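Local coordinates for ABC transporter, periplasmic substrate-binding protein (Thermotoga maritima, PDB 2HPG) that probably binds a small solute in the periplasm and hands it to a tripartite ATP-independent (TRAP) transporter in the membrane, at residues A[7-15]-A[231-242]; A[156-165]-A[177-188]. All coordinates share one frame; numbering follows the deposited sequence. Where two conformers were deposited one is given.

Interaction 1 (A[7-15]-A[231-242]); sequences AKYTLRFGH and EIVSADWFNSLP
Leu241 lies against one face of the Tyr9 ring, its CD2 3.5 Å from the ring centroid and 17° off the normal, a CH-pi contact; CG of Lys8 covers the opposite face. Trp237 is sandwiched in a similar way. Leu11 CD1 stands 4.1 Å from the centroid of its six-membered ring, also close to the ring normal, while CD2 of Leu241 sits over the other face near the rim. One methyl of Leu241 is thus wedged between the two aromatic rings. The Phe13 ring is met at its edge: Glu231 OE1 lies in the ring plane, 3.3 Å from Phe13 CZ, where the polarised ring hydrogens can favour a carboxylate oxygen.

Between these aromatic groups Leu11 has its CG anti to the backbone N (chi1 178°), which brings both methyls to Val233, Leu11 CD2 lying 3.9 Å from Val233 CG1. At the far end of the row the Tyr9 hydroxyl reaches the Pro242 ring, Tyr9 OH to Pro242 CD 3.6 Å. Replacing Tyr9 with an alanine would probably uncover the side of Leu241 CD2 turned from Trp237 and leave Pro242 without its neighbour across the contact.

Helix 235-240, which carries Trp237, is fixed at its start by an N-cap, Trp237 N to Ser234 OG at 3.3 Å and nearly straight (175°). Strands 9-14 and 231-234 come no closer than 8.9 Å between axes, well beyond pairing distance, so side chains fill the space. Phe13 also meets Phe27 and Trp30, and Leu241 rests on Ile249 of helix 243-278. Within the periplasmic-binding-protein fold, the contact packs strand 9-14 of the mixed sheet against the end of long strand 218-234 and helix 235-240. No hydrogen bond crosses it, so cohesion rests on apolar and CH-pi packing, with one carboxylate at an aromatic edge.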
loop_
_atom_site.group_PDB
_atom_site.type_symbol
_atom_site.label_atom_id
_atom_site.label_comp_id
_atom_site.label_asym_id
_atom_site.label_seq_id
_atom_site.Cartn_x
_atom_site.Cartn_y
_atom_site.Cartn_z
ATOM N N ALA A 7 3.110 26.373 16.876
ATOM C CA ALA A 7 2.935 25.117 17.580
ATOM C C ALA A 7 4.157 24.758 18.410
ATOM O O ALA A 7 5.263 25.215 18.126
ATOM C CB ALA A 7 2.630 24.010 16.574
ATOM N N LYS A 8 3.942 23.940 19.437
ATOM C CA LYS A 8 5.016 23.423 20.275
ATOM C C LYS A 8 5.762 22.259 19.611
ATOM O O LYS A 8 6.958 22.079 19.821
ATOM C CB LYS A 8 4.454 22.959 21.619
ATOM C CG LYS A 8 5.509 22.468 22.592
ATOM C CD LYS A 8 4.960 22.328 23.994
ATOM C CE LYS A 8 5.997 21.720 24.895
ATOM N NZ LYS A 8 5.464 21.393 26.245
ATOM N N TYR A 9 5.040 21.445 18.853
ATOM C CA TYR A 9 5.612 20.323 18.133
ATOM C C TYR A 9 5.187 20.441 16.685
ATOM O O TYR A 9 4.040 20.772 16.405
ATOM C CB TYR A 9 5.094 19.007 18.693
ATOM C CG TYR A 9 5.249 18.844 20.187
ATOM C CD1 TYR A 9 6.400 18.302 20.721
ATOM C CD2 TYR A 9 4.225 19.200 21.057
ATOM C CE1 TYR A 9 6.546 18.130 22.080
ATOM C CE2 TYR A 9 4.357 19.027 22.419
ATOM C CZ TYR A 9 5.531 18.493 22.926
ATOM O OH TYR A 9 5.696 18.310 24.286
ATOM N N THR A 10 6.115 20.204 15.765
ATOM C CA THR A 10 5.800 20.211 14.342
ATOM C C THR A 10 6.262 18.884 13.747
ATOM O O THR A 10 7.372 18.419 14.041
ATOM C CB THR A 10 6.438 21.403 13.623
ATOM O OG1 THR A 10 5.917 22.610 14.180
ATOM C CG2 THR A 10 6.101 21.391 12.140
ATOM N N LEU A 11 5.361 18.249 12.988
ATOM C CA LEU A 11 5.639 16.993 12.281
ATOM C C LEU A 11 5.538 17.276 10.786
ATOM O O LEU A 11 4.537 17.823 10.336
ATOM C CB LEU A 11 4.615 15.906 12.663
ATOM C CG LEU A 11 4.780 14.545 11.956
ATOM C CD1 LEU A 11 6.115 13.890 12.291
ATOM C CD2 LEU A 11 3.606 13.599 12.308
ATOM N N ARG A 12 6.563 16.894 10.023
ATOM C CA ARG A 12 6.517 16.962 8.560
ATOM C C ARG A 12 6.335 15.560 7.984
ATOM O O ARG A 12 7.200 14.707 8.126
ATOM C CB ARG A 12 7.781 17.628 8.038
ATOM C CG ARG A 12 7.965 18.969 8.705
ATOM C CD ARG A 12 9.001 19.875 8.062
ATOM N NE ARG A 12 8.956 21.171 8.737
ATOM C CZ ARG A 12 9.447 21.422 9.947
ATOM N NH1 ARG A 12 10.077 20.485 10.660
ATOM N NH2 ARG A 12 9.310 22.627 10.455
ATOM N N PHE A 13 5.197 15.337 7.340
ATOM C CA PHE A 13 4.798 14.004 6.930
ATOM C C PHE A 13 4.766 13.906 5.425
ATOM O O PHE A 13 3.984 14.604 4.799
ATOM C CB PHE A 13 3.422 13.686 7.490
ATOM C CG PHE A 13 3.133 12.217 7.544
ATOM C CD1 PHE A 13 3.452 11.483 8.667
ATOM C CD2 PHE A 13 2.558 11.573 6.469
ATOM C CE1 PHE A 13 3.205 10.124 8.724
ATOM C CE2 PHE A 13 2.315 10.217 6.519
ATOM C CZ PHE A 13 2.637 9.494 7.653
ATOM N N GLY A 14 5.583 13.022 4.849
ATOM C CA GLY A 14 5.753 12.989 3.405
ATOM C C GLY A 14 5.321 11.738 2.664
ATOM O O GLY A 14 4.888 10.745 3.247
ATOM N N HIS A 15 5.474 11.798 1.347
ATOM C CA HIS A 15 5.127 10.694 0.471
ATOM C C HIS A 15 3.637 10.373 0.456
ATOM O O HIS A 15 3.255 9.225 0.279
ATOM C CB HIS A 15 5.946 9.431 0.821
ATOM C CG HIS A 15 7.362 9.484 0.338
ATOM N ND1 HIS A 15 8.210 8.396 0.392
ATOM C CD2 HIS A 15 8.081 10.495 -0.207
ATOM C CE1 HIS A 15 9.393 8.741 -0.090
ATOM N NE2 HIS A 15 9.342 10.010 -0.458
ATOM N N GLU A 231 1.965 3.875 8.050
ATOM C CA GLU A 231 2.207 5.282 8.323
ATOM C C GLU A 231 3.151 5.344 9.511
ATOM O O GLU A 231 2.793 4.929 10.609
ATOM C CB GLU A 231 0.881 5.993 8.607
ATOM C CG GLU A 231 -0.204 5.729 7.561
ATOM C CD GLU A 231 0.223 6.102 6.153
ATOM O OE1 GLU A 231 0.919 7.118 6.042
ATOM O OE2 GLU A 231 -0.135 5.380 5.170
ATOM N N ILE A 232 4.380 5.799 9.267
ATOM C CA ILE A 232 5.436 5.725 10.273
ATOM C C ILE A 232 5.937 7.100 10.701
ATOM O O ILE A 232 5.858 8.058 9.931
ATOM C CB ILE A 232 6.627 4.836 9.801
ATOM C CG1 ILE A 232 7.355 5.452 8.595
ATOM C CG2 ILE A 232 6.131 3.432 9.459
ATOM C CD1 ILE A 232 8.630 4.723 8.202
ATOM N N VAL A 233 6.395 7.179 11.952
ATOM C CA VAL A 233 7.136 8.327 12.487
ATOM C C VAL A 233 8.328 7.831 13.314
ATOM O O VAL A 233 8.438 6.640 13.599
ATOM C CB VAL A 233 6.276 9.274 13.379
ATOM C CG1 VAL A 233 5.203 9.996 12.566
ATOM C CG2 VAL A 233 5.655 8.533 14.587
ATOM N N SER A 234 9.229 8.747 13.670
ATOM C CA SER A 234 10.328 8.446 14.585
ATOM C C SER A 234 9.790 8.036 15.942
ATOM O O SER A 234 8.987 8.763 16.533
ATOM C CB SER A 234 11.230 9.671 14.780
ATOM O OG SER A 234 12.176 9.417 15.798
ATOM N N ALA A 235 10.241 6.885 16.443
ATOM C CA ALA A 235 9.851 6.436 17.787
ATOM C C ALA A 235 10.331 7.430 18.848
ATOM O O ALA A 235 9.587 7.741 19.790
ATOM C CB ALA A 235 10.399 5.046 18.064
ATOM N N ASP A 236 11.555 7.942 18.678
ATOM C CA ASP A 236 12.138 8.935 19.601
ATOM C C ASP A 236 11.304 10.200 19.678
ATOM O O ASP A 236 11.006 10.667 20.760
ATOM C CB ASP A 236 13.559 9.319 19.189
ATOM C CG ASP A 236 14.566 8.216 19.456
ATOM O OD1 ASP A 236 14.342 7.376 20.365
ATOM O OD2 ASP A 236 15.593 8.193 18.741
ATOM N N TRP A 237 10.926 10.745 18.527
ATOM C CA TRP A 237 10.039 11.898 18.485
ATOM C C TRP A 237 8.654 11.611 19.067
ATOM O O TRP A 237 8.133 12.382 19.871
ATOM C CB TRP A 237 9.863 12.389 17.040
ATOM C CG TRP A 237 8.952 13.552 16.962
ATOM C CD1 TRP A 237 9.268 14.840 17.242
ATOM C CD2 TRP A 237 7.553 13.541 16.628
ATOM N NE1 TRP A 237 8.157 15.642 17.098
ATOM C CE2 TRP A 237 7.095 14.869 16.717
ATOM C CE3 TRP A 237 6.645 12.538 16.272
ATOM C CZ2 TRP A 237 5.774 15.230 16.450
ATOM C CZ3 TRP A 237 5.323 12.897 16.012
ATOM C CH2 TRP A 237 4.904 14.232 16.104
ATOM N N PHE A 238 8.027 10.530 18.619
ATOM C CA PHE A 238 6.691 10.194 19.103
ATOM C C PHE A 238 6.692 10.101 20.630
ATOM O O PHE A 238 5.836 10.684 21.290
ATOM C CB PHE A 238 6.210 8.875 18.492
ATOM C CG PHE A 238 4.762 8.594 18.735
ATOM C CD1 PHE A 238 3.786 9.395 18.153
ATOM C CD2 PHE A 238 4.366 7.535 19.546
ATOM C CE1 PHE A 238 2.435 9.138 18.369
ATOM C CE2 PHE A 238 3.018 7.269 19.768
ATOM C CZ PHE A 238 2.054 8.069 19.180
ATOM N N ASN A 239 7.682 9.389 21.168
ATOM C CA ASN A 239 7.836 9.195 22.618
ATOM C C ASN A 239 8.120 10.496 23.384
ATOM O O ASN A 239 7.834 10.592 24.575
ATOM C CB ASN A 239 8.954 8.177 22.906
ATOM C CG ASN A 239 8.601 6.751 22.464
ATOM O OD1 ASN A 239 7.440 6.425 22.215
ATOM N ND2 ASN A 239 9.617 5.895 22.377
ATOM N N SER A 240 8.665 11.496 22.695
ATOM C CA SER A 240 8.897 12.811 23.292
ATOM C C SER A 240 7.607 13.588 23.522
ATOM O O SER A 240 7.604 14.591 24.239
ATOM C CB SER A 240 9.818 13.643 22.400
ATOM O OG SER A 240 9.076 14.366 21.422
ATOM N N LEU A 241 6.524 13.162 22.878
ATOM C CA LEU A 241 5.242 13.827 23.007
ATOM C C LEU A 241 4.567 13.369 24.274
ATOM O O LEU A 241 4.810 12.255 24.724
ATOM C CB LEU A 241 4.299 13.452 21.860
ATOM C CG LEU A 241 4.465 13.993 20.443
ATOM C CD1 LEU A 241 3.309 13.430 19.620
ATOM C CD2 LEU A 241 4.467 15.506 20.386
ATOM N N PRO A 242 3.663 14.198 24.814
ATOM C CA PRO A 242 2.838 13.742 25.919
ATOM C C PRO A 242 1.945 12.584 25.493
ATOM O O PRO A 242 1.517 12.543 24.347
ATOM C CB PRO A 242 1.975 14.957 26.267
ATOM C CG PRO A 242 2.327 16.023 25.328
ATOM C CD PRO A 242 3.369 15.578 24.401
#

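Interaction 2 (A[156-165]-A[177-188])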
loop_
_atom_site.group_PDB
_atom_site.type_symbol
_atom_site.label_atom_id
_atom_site.label_comp_id
_atom_site.label_asym_id
_atom_site.label_seq_id
_atom_site.Cartn_x
_atom_site.Cartn_y
_atom_site.Cartn_z
ATOM N N LEU A 156 0.520 -14.775 -18.659
ATOM C CA LEU A 156 1.602 -13.855 -18.296
ATOM C C LEU A 156 2.988 -14.282 -18.783
ATOM O O LEU A 156 3.892 -13.447 -18.855
ATOM C CB LEU A 156 1.641 -13.668 -16.789
ATOM C CG LEU A 156 0.459 -12.943 -16.159
ATOM C CD1 LEU A 156 0.500 -13.136 -14.645
ATOM C CD2 LEU A 156 0.439 -11.438 -16.568
ATOM N N ASN A 157 3.144 -15.567 -19.128
ATOM C CA ASN A 157 4.433 -16.109 -19.594
ATOM C C ASN A 157 5.087 -15.202 -20.611
ATOM O O ASN A 157 4.473 -14.835 -21.619
ATOM C CB ASN A 157 4.274 -17.501 -20.216
ATOM C CG ASN A 157 5.607 -18.089 -20.687
ATOM O OD1 ASN A 157 5.804 -18.365 -21.874
ATOM N ND2 ASN A 157 6.528 -18.268 -19.756
ATOM N N GLY A 158 6.326 -14.816 -20.338
ATOM C CA GLY A 158 7.066 -13.989 -21.274
ATOM C C GLY A 158 6.731 -12.510 -21.256
ATOM O O GLY A 158 7.399 -11.725 -21.939
ATOM N N LEU A 159 5.720 -12.112 -20.477
ATOM C CA LEU A 159 5.301 -10.712 -20.448
ATOM C C LEU A 159 6.118 -9.901 -19.440
ATOM O O LEU A 159 6.162 -10.243 -18.264
ATOM C CB LEU A 159 3.807 -10.571 -20.130
ATOM C CG LEU A 159 2.773 -11.001 -21.188
ATOM C CD1 LEU A 159 1.418 -10.424 -20.830
ATOM C CD2 LEU A 159 3.148 -10.588 -22.592
ATOM N N ARG A 160 6.744 -8.824 -19.914
ATOM C CA ARG A 160 7.452 -7.901 -19.038
ATOM C C ARG A 160 6.423 -6.980 -18.396
ATOM O O ARG A 160 5.908 -6.094 -19.045
ATOM C CB ARG A 160 8.475 -7.064 -19.809
ATOM C CG ARG A 160 9.696 -7.829 -20.351
ATOM C CD ARG A 160 9.521 -8.360 -21.741
ATOM N NE ARG A 160 8.907 -7.399 -22.664
ATOM C CZ ARG A 160 9.516 -6.360 -23.218
ATOM N NH1 ARG A 160 10.806 -6.127 -23.002
ATOM N NH2 ARG A 160 8.825 -5.548 -24.025
ATOM N N ILE A 161 6.142 -7.192 -17.119
ATOM C CA ILE A 161 5.152 -6.376 -16.381
ATOM C C ILE A 161 5.825 -5.527 -15.313
ATOM O O ILE A 161 6.511 -6.050 -14.425
ATOM C CB ILE A 161 4.118 -7.284 -15.675
ATOM C CG1 ILE A 161 3.307 -8.094 -16.701
ATOM C CG2 ILE A 161 3.201 -6.482 -14.802
ATOM C CD1 ILE A 161 2.511 -7.238 -17.712
ATOM N N ARG A 162 5.604 -4.221 -15.365
ATOM C CA ARG A 162 6.288 -3.338 -14.448
ATOM C C ARG A 162 5.563 -3.419 -13.114
ATOM O O ARG A 162 4.320 -3.490 -13.051
ATOM C CB ARG A 162 6.436 -1.911 -15.003
ATOM C CG ARG A 162 5.609 -0.847 -14.362
ATOM C CD ARG A 162 6.242 -0.137 -13.200
ATOM N NE ARG A 162 5.209 0.143 -12.236
ATOM C CZ ARG A 162 5.279 0.901 -11.146
ATOM N NH1 ARG A 162 6.307 1.659 -10.820
ATOM N NH2 ARG A 162 4.199 0.938 -10.384
ATOM N N THR A 163 6.360 -3.490 -12.053
ATOM C CA THR A 163 5.832 -3.545 -10.679
ATOM C C THR A 163 6.878 -2.835 -9.797
ATOM O O THR A 163 8.015 -2.694 -10.221
ATOM C CB THR A 163 5.557 -5.013 -10.285
ATOM O OG1 THR A 163 4.831 -5.068 -9.052
ATOM C CG2 THR A 163 6.857 -5.795 -10.189
ATOM N N PRO A 164 6.486 -2.302 -8.623
ATOM C CA PRO A 164 7.449 -1.581 -7.776
ATOM C C PRO A 164 8.700 -2.402 -7.461
ATOM O O PRO A 164 8.709 -3.610 -7.671
ATOM C CB PRO A 164 6.641 -1.280 -6.533
ATOM C CG PRO A 164 5.259 -1.193 -7.022
ATOM C CD PRO A 164 5.133 -2.248 -8.044
ATOM N N GLY A 165 9.765 -1.741 -7.024
ATOM C CA GLY A 165 11.091 -2.357 -7.054
ATOM C C GLY A 165 11.403 -3.353 -5.954
ATOM O O GLY A 165 12.312 -4.167 -6.115
ATOM N N GLY A 177 3.584 -15.554 -12.879
ATOM C CA GLY A 177 3.992 -16.073 -14.193
ATOM C C GLY A 177 4.675 -15.089 -15.111
ATOM O O GLY A 177 5.084 -15.453 -16.216
ATOM N N ALA A 178 4.825 -13.840 -14.658
ATOM C CA ALA A 178 5.402 -12.779 -15.477
ATOM C C ALA A 178 6.900 -12.567 -15.235
ATOM O O ALA A 178 7.461 -13.117 -14.301
ATOM C CB ALA A 178 4.668 -11.479 -15.207
ATOM N N ILE A 179 7.515 -11.759 -16.101
ATOM C CA ILE A 179 8.833 -11.181 -15.856
ATOM C C ILE A 179 8.621 -9.808 -15.207
ATOM O O ILE A 179 8.211 -8.865 -15.896
ATOM C CB ILE A 179 9.609 -10.959 -17.166
ATOM C CG1 ILE A 179 9.774 -12.261 -17.937
ATOM C CG2 ILE A 179 11.000 -10.345 -16.907
ATOM C CD1 ILE A 179 10.126 -12.012 -19.404
ATOM N N PRO A 180 8.908 -9.675 -13.891
ATOM C CA PRO A 180 8.791 -8.362 -13.273
ATOM C C PRO A 180 9.886 -7.396 -13.733
ATOM O O PRO A 180 11.020 -7.802 -13.951
ATOM C CB PRO A 180 8.918 -8.665 -11.780
ATOM C CG PRO A 180 9.798 -9.891 -11.745
ATOM C CD PRO A 180 9.355 -10.698 -12.923
ATOM N N VAL A 181 9.529 -6.123 -13.881
ATOM C CA VAL A 181 10.456 -5.089 -14.319
ATOM C C VAL A 181 10.224 -3.808 -13.521
ATOM O O VAL A 181 9.092 -3.370 -13.378
ATOM C CB VAL A 181 10.252 -4.783 -15.809
ATOM C CG1 VAL A 181 11.213 -3.708 -16.269
ATOM C CG2 VAL A 181 10.433 -6.032 -16.638
ATOM N N ALA A 182 11.284 -3.206 -12.996
ATOM C CA ALA A 182 11.158 -1.952 -12.236
ATOM C C ALA A 182 11.150 -0.768 -13.194
ATOM O O ALA A 182 11.999 -0.677 -14.061
ATOM C CB ALA A 182 12.325 -1.813 -11.230
ATOM N N VAL A 183 10.183 0.134 -13.058
ATOM C CA VAL A 183 10.174 1.373 -13.839
ATOM C C VAL A 183 9.579 2.460 -12.980
ATOM O O VAL A 183 8.530 2.252 -12.388
ATOM C CB VAL A 183 9.276 1.283 -15.089
ATOM C CG1 VAL A 183 9.400 2.544 -15.919
ATOM C CG2 VAL A 183 9.590 0.044 -15.925
ATOM N N ASN A 184 10.233 3.608 -12.900
ATOM C CA ASN A 184 9.667 4.759 -12.199
ATOM C C ASN A 184 8.248 4.969 -12.704
ATOM O O ASN A 184 8.004 4.897 -13.901
ATOM C CB ASN A 184 10.523 5.996 -12.480
ATOM C CG ASN A 184 10.202 7.157 -11.569
ATOM O OD1 ASN A 184 9.231 7.911 -11.785
ATOM N ND2 ASN A 184 11.045 7.342 -10.553
ATOM N N PHE A 185 7.318 5.204 -11.785
ATOM C CA PHE A 185 5.897 5.253 -12.106
ATOM C C PHE A 185 5.600 6.274 -13.195
ATOM O O PHE A 185 4.829 6.004 -14.116
ATOM C CB PHE A 185 5.113 5.605 -10.849
ATOM C CG PHE A 185 3.631 5.615 -11.039
ATOM C CD1 PHE A 185 2.866 4.514 -10.689
ATOM C CD2 PHE A 185 2.994 6.739 -11.569
ATOM C CE1 PHE A 185 1.488 4.529 -10.865
ATOM C CE2 PHE A 185 1.618 6.757 -11.739
ATOM C CZ PHE A 185 0.866 5.649 -11.386
ATOM N N GLY A 186 6.215 7.448 -13.077
ATOM C CA GLY A 186 6.055 8.514 -14.060
ATOM C C GLY A 186 6.567 8.139 -15.436
ATOM O O GLY A 186 6.324 8.861 -16.402
ATOM N N GLU A 187 7.282 7.019 -15.536
ATOM C CA GLU A 187 7.838 6.557 -16.820
ATOM C C GLU A 187 7.170 5.303 -17.394
ATOM O O GLU A 187 7.620 4.771 -18.417
ATOM C CB GLU A 187 9.342 6.305 -16.661
ATOM C CG GLU A 187 10.218 7.519 -17.000
ATOM C CD GLU A 187 11.661 7.261 -16.678
ATOM O OE1 GLU A 187 12.518 7.424 -17.581
ATOM O OE2 GLU A 187 11.940 6.865 -15.518
ATOM N N ILE A 188 6.099 4.827 -16.753
ATOM C CA ILE A 188 5.383 3.633 -17.236
ATOM C C ILE A 188 4.843 3.885 -18.650
ATOM O O ILE A 188 5.006 3.066 -19.543
ATOM C CB ILE A 188 4.203 3.235 -16.279
ATOM C CG1 ILE A 188 4.699 2.844 -14.884
ATOM C CG2 ILE A 188 3.409 2.049 -16.829
ATOM C CD1 ILE A 188 3.526 2.714 -13.852
HETATM O O HOH W 1 7.333 -15.302 -17.755
HETATM O O HOH W 2 8.750 -0.336 -10.708
#
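Arg160, Ile161 and Arg162 pair in parallel with Ile179, Pro180 and Val181, the two strands of a beta-alpha-beta unit whose crossover is helix 167-176. Four backbone hydrogen bonds join them, from Ile179 N to Leu159 O through to Thr163 N to Val181 O, at 3.0 Å each for these outer two. Arg160 and Val181 lie side by side on one face of the sheet; Ile161 and Pro180 share the other, and just beyond the strand Thr163 CG2 meets Pro180 CB at 3.9 Å.

The side chain of Arg162 extends the contact beyond the strands, to Val183, Phe185 and Ile188. Two bends along it lay the guanidinium against Ile188, whose CD1 lies over one face, 3.5 Å from Arg162 NE, while Pro164 N lies over the opposite face. Arg162 NH1 donates to Val183 O at 2.8 Å, 164° at the hydrogen and within 10° of the guanidinium plane. The ring of Phe185 stands 80° to that plane, with Arg162 NH2 at the ring edge.

Water 1 bridges Gly158 N and Gly177 O, and water 2 links Thr163 O to Val183 N. Farther out, Thr163 OG1 is hydrogen-bonded to Glu201 OE1, and Arg160 is held twice, NE in a salt bridge with Asp198 OD2 and NH2 on Arg195 O.

Interactions 1 and 2 lie on opposite sides of the chain's centre, 35 Å apart between their centres and about 11 Å between nearest atoms, so neither touches the other. One mixed sheet nevertheless reaches both: strand 9-14 connects through strand 68-73 to strand 218-234, which pairs with strand 130-146, and strand 199-202 carries the pairing on to strand 160-162. Along the chain, 156-165 and 177-188 are nested within the loop that 7-15 and 231-242 close. They differ in chemistry, side-chain packing in interaction 1 against backbone pairing plus one arginine's hydrogen bond in interaction 2. No bound ligand marks a pocket among the atoms of either contact.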